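Local structure of serpin-12 (Manduca sexta, 6CJ7) at residues D267-L272 and S350-A355. The protein is a serpin-family serine protease inhibitor that controls the prophenoloxidase activation system in the larval hemolymph of the moth. Sequence-based numbering, arbitrary orientation.
Sequences DVALEL and SLYFRA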
ATOM      1  N   ASP A 267      -5.247 -14.878 -25.294  1.00 30.63           N
ATOM      2  CA  ASP A 267      -6.699 -15.010 -25.219  1.00 30.27           C
ATOM      3  C   ASP A 267      -7.060 -15.695 -23.898  1.00 32.28           C
ATOM      4  O   ASP A 267      -6.816 -16.893 -23.727  1.00 36.66           O
ATOM      5  CB  ASP A 267      -7.162 -15.794 -26.448  1.00 33.72           C
ATOM      6  CG  ASP A 267      -8.656 -16.118 -26.452  1.00 36.74           C
ATOM      7  OD1 ASP A 267      -9.431 -15.612 -25.622  1.00 38.01           O
ATOM      8  OD2 ASP A 267      -9.061 -16.894 -27.346  1.00 41.95           O
ATOM      9  N   VAL A 268      -7.580 -14.923 -22.939  1.00 28.52           N
ATOM     10  CA  VAL A 268      -7.826 -15.395 -21.576  1.00 30.52           C
ATOM     11  C   VAL A 268      -9.322 -15.380 -21.291  1.00 31.89           C
ATOM     12  O   VAL A 268      -9.986 -14.360 -21.502  1.00 32.54           O
ATOM     13  CB  VAL A 268      -7.086 -14.533 -20.535  1.00 27.82           C
ATOM     14  CG1 VAL A 268      -7.466 -14.963 -19.113  1.00 28.61           C
ATOM     15  CG2 VAL A 268      -5.582 -14.618 -20.742  1.00 30.31           C
ATOM     16  N   ALA A 269      -9.839 -16.497 -20.766  1.00 29.73           N
ATOM     17  CA  ALA A 269     -11.163 -16.548 -20.152  1.00 35.78           C
ATOM     18  C   ALA A 269     -10.992 -16.321 -18.654  1.00 30.51           C
ATOM     19  O   ALA A 269     -10.470 -17.189 -17.945  1.00 30.83           O
ATOM     20  CB  ALA A 269     -11.840 -17.889 -20.422  1.00 35.11           C
ATOM     21  N   LEU A 270     -11.444 -15.165 -18.176  1.00 26.79           N
ATOM     22  CA  LEU A 270     -11.159 -14.697 -16.824  1.00 25.57           C
ATOM     23  C   LEU A 270     -12.415 -14.728 -15.957  1.00 28.49           C
ATOM     24  O   LEU A 270     -13.478 -14.262 -16.379  1.00 28.37           O
ATOM     25  CB  LEU A 270     -10.593 -13.275 -16.894  1.00 25.74           C
ATOM     26  CG  LEU A 270     -10.398 -12.516 -15.578  1.00 25.04           C
ATOM     27  CD1 LEU A 270      -9.266 -13.131 -14.778  1.00 26.49           C
ATOM     28  CD2 LEU A 270     -10.104 -11.046 -15.871  1.00 27.12           C
ATOM     29  N   GLU A 271     -12.294 -15.280 -14.746  1.00 29.37           N
ATOM     30  CA  GLU A 271     -13.307 -15.162 -13.704  1.00 25.73           C
ATOM     31  C   GLU A 271     -12.614 -14.589 -12.482  1.00 26.20           C
ATOM     32  O   GLU A 271     -11.736 -15.243 -11.907  1.00 28.57           O
ATOM     33  CB  GLU A 271     -13.949 -16.507 -13.378  1.00 31.06           C
ATOM     34  CG  GLU A 271     -14.654 -17.100 -14.599  1.00 38.95           C
ATOM     35  CD  GLU A 271     -15.344 -18.428 -14.327  1.00 48.76           C
ATOM     36  OE1 GLU A 271     -15.477 -18.833 -13.158  1.00 45.57           O
ATOM     37  OE2 GLU A 271     -15.754 -19.082 -15.305  1.00 48.44           O
ATOM     38  N   LEU A 272     -13.005 -13.374 -12.097  1.00 24.29           N
ATOM     39  CA  LEU A 272     -12.324 -12.622 -11.036  1.00 22.95           C
ATOM     40  C   LEU A 272     -13.331 -12.170  -9.981  1.00 22.95           C
ATOM     41  O   LEU A 272     -14.233 -11.400 -10.301  1.00 24.89           O
ATOM     42  CB  LEU A 272     -11.577 -11.417 -11.634  1.00 21.96           C
ATOM     43  CG  LEU A 272     -10.748 -10.603 -10.646  1.00 23.47           C
ATOM     44  CD1 LEU A 272      -9.529 -11.392 -10.202  1.00 25.83           C
ATOM     45  CD2 LEU A 272     -10.327  -9.262 -11.259  1.00 24.81           C
ATOM     46  N   SER A 350      -6.602 -19.535 -24.797  1.00 50.29           N
ATOM     47  CA  SER A 350      -5.233 -19.950 -24.520  1.00 51.07           C
ATOM     48  C   SER A 350      -5.025 -20.207 -23.036  1.00 48.08           C
ATOM     49  O   SER A 350      -4.241 -21.085 -22.656  1.00 54.38           O
ATOM     50  CB  SER A 350      -4.249 -18.885 -25.011  1.00 58.80           C
ATOM     51  OG  SER A 350      -4.657 -18.351 -26.261  1.00 66.18           O
ATOM     52  N   LEU A 351      -5.725 -19.465 -22.185  1.00 40.38           N
ATOM     53  CA  LEU A 351      -5.546 -19.558 -20.747  1.00 41.75           C
ATOM     54  C   LEU A 351      -6.896 -19.390 -20.076  1.00 42.38           C
ATOM     55  O   LEU A 351      -7.638 -18.456 -20.395  1.00 39.48           O
ATOM     56  CB  LEU A 351      -4.568 -18.485 -20.247  1.00 39.99           C
ATOM     57  CG  LEU A 351      -4.345 -18.340 -18.742  1.00 43.31           C
ATOM     58  CD1 LEU A 351      -3.787 -19.623 -18.162  1.00 48.28           C
ATOM     59  CD2 LEU A 351      -3.429 -17.163 -18.436  1.00 41.66           C
ATOM     60  N   TYR A 352      -7.215 -20.300 -19.163  1.00 38.28           N
ATOM     61  CA  TYR A 352      -8.299 -20.109 -18.211  1.00 38.48           C
ATOM     62  C   TYR A 352      -7.715 -19.541 -16.931  1.00 38.05           C
ATOM     63  O   TYR A 352      -6.777 -20.113 -16.370  1.00 39.40           O
ATOM     64  CB  TYR A 352      -9.009 -21.426 -17.899  1.00 38.31           C
ATOM     65  CG  TYR A 352      -9.894 -21.956 -19.000  1.00 46.69           C
ATOM     66  CD1 TYR A 352     -11.198 -21.501 -19.145  1.00 50.38           C
ATOM     67  CD2 TYR A 352      -9.435 -22.928 -19.876  1.00 52.14           C
ATOM     68  CE1 TYR A 352     -12.018 -21.992 -20.143  1.00 53.30           C
ATOM     69  CE2 TYR A 352     -10.249 -23.426 -20.878  1.00 55.66           C
ATOM     70  CZ  TYR A 352     -11.537 -22.952 -21.004  1.00 56.18           C
ATOM     71  OH  TYR A 352     -12.349 -23.441 -21.998  1.00 60.52           O
ATOM     72  N   PHE A 353      -8.265 -18.421 -16.471  1.00 30.54           N
ATOM     73  CA  PHE A 353      -7.819 -17.785 -15.235  1.00 26.70           C
ATOM     74  C   PHE A 353      -9.037 -17.637 -14.332  1.00 29.31           C
ATOM     75  O   PHE A 353      -9.799 -16.672 -14.443  1.00 27.08           O
ATOM     76  CB  PHE A 353      -7.150 -16.437 -15.499  1.00 29.04           C
ATOM     77  CG  PHE A 353      -6.341 -15.921 -14.336  1.00 28.36           C
ATOM     78  CD1 PHE A 353      -6.967 -15.357 -13.233  1.00 26.06           C
ATOM     79  CD2 PHE A 353      -4.950 -15.971 -14.357  1.00 27.25           C
ATOM     80  CE1 PHE A 353      -6.231 -14.871 -12.151  1.00 28.41           C
ATOM     81  CE2 PHE A 353      -4.203 -15.485 -13.268  1.00 27.40           C
ATOM     82  CZ  PHE A 353      -4.848 -14.935 -12.171  1.00 29.86           C
ATOM     83  N   ARG A 354      -9.217 -18.593 -13.428  1.00 31.53           N
ATOM     84  CA  ARG A 354     -10.369 -18.605 -12.544  1.00 25.92           C
ATOM     85  C   ARG A 354      -9.853 -18.462 -11.119  1.00 31.43           C
ATOM     86  O   ARG A 354      -9.274 -19.402 -10.564  1.00 31.72           O
ATOM     87  CB  ARG A 354     -11.182 -19.881 -12.740  1.00 33.75           C
ATOM     88  CG  ARG A 354     -12.086 -20.253 -11.584  1.00 45.35           C
ATOM     89  CD  ARG A 354     -13.027 -21.328 -12.004  1.00 54.09           C
ATOM     90  NE  ARG A 354     -12.329 -22.554 -12.387  1.00 61.45           N
ATOM     91  CZ  ARG A 354     -12.892 -23.556 -13.046  1.00 62.17           C
ATOM     92  NH1 ARG A 354     -14.171 -23.477 -13.391  1.00 59.71           N
ATOM     93  NH2 ARG A 354     -12.180 -24.634 -13.367  1.00 62.55           N
ATOM     94  N   ALA A 355     -10.059 -17.285 -10.543  1.00 27.10           N
ATOM     95  CA  ALA A 355      -9.540 -16.974  -9.212  1.00 24.81           C
ATOM     96  C   ALA A 355     -10.573 -17.315  -8.138  1.00 23.16           C
ATOM     97  O   ALA A 355     -11.087 -16.443  -7.436  1.00 25.52           O
ATOM     98  CB  ALA A 355      -9.125 -15.509  -9.143  1.00 26.24           C
TER
HETATM   99  O   HOH W   1      -3.738 -16.337 -27.324  1.00 37.41           O
HETATM  100  O   HOH W   2     -16.262 -21.754 -13.274  1.00 41.24           O
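F353 and L270 lie side by side on the inward face of the two strands, CD1 of the leucine 3.6 Å from CD1 of the ring. With CG anti to the backbone N (chi1 -164°), the F353 ring is set against V236 and L238 of strand 232-239. V268 places CG1 3.9 Å from CB of F353, while its CG2 meets CB of L351. Cutting this side chain back to an alanine is likely to open a gap beside F353 and L351, whose contacts are made by the two methyls. The backbones run parallel in register, N of A269 bonded to O of L351 and N of F353 to O of A269 (2.9 Å, 178°). This is the edge of serpin sheet C, where the strand following the reactive-centre loop, not modelled over 332-346, joins strand 265-282. On the other face A269 CB packs 3.9 Å from CD1 of Y352. E271 is extended; R354 lies alongside and bends at chi3, its CD 3.7 Å from OE1 of E271, carboxylate and guanidinium planes 85° apart. OE1 and R354 NH1 do not touch (4.8 Å) but share a water. At the start, a second water spans D267 N and S350 OG, while the D267 carboxylate forms a salt bridge with R207.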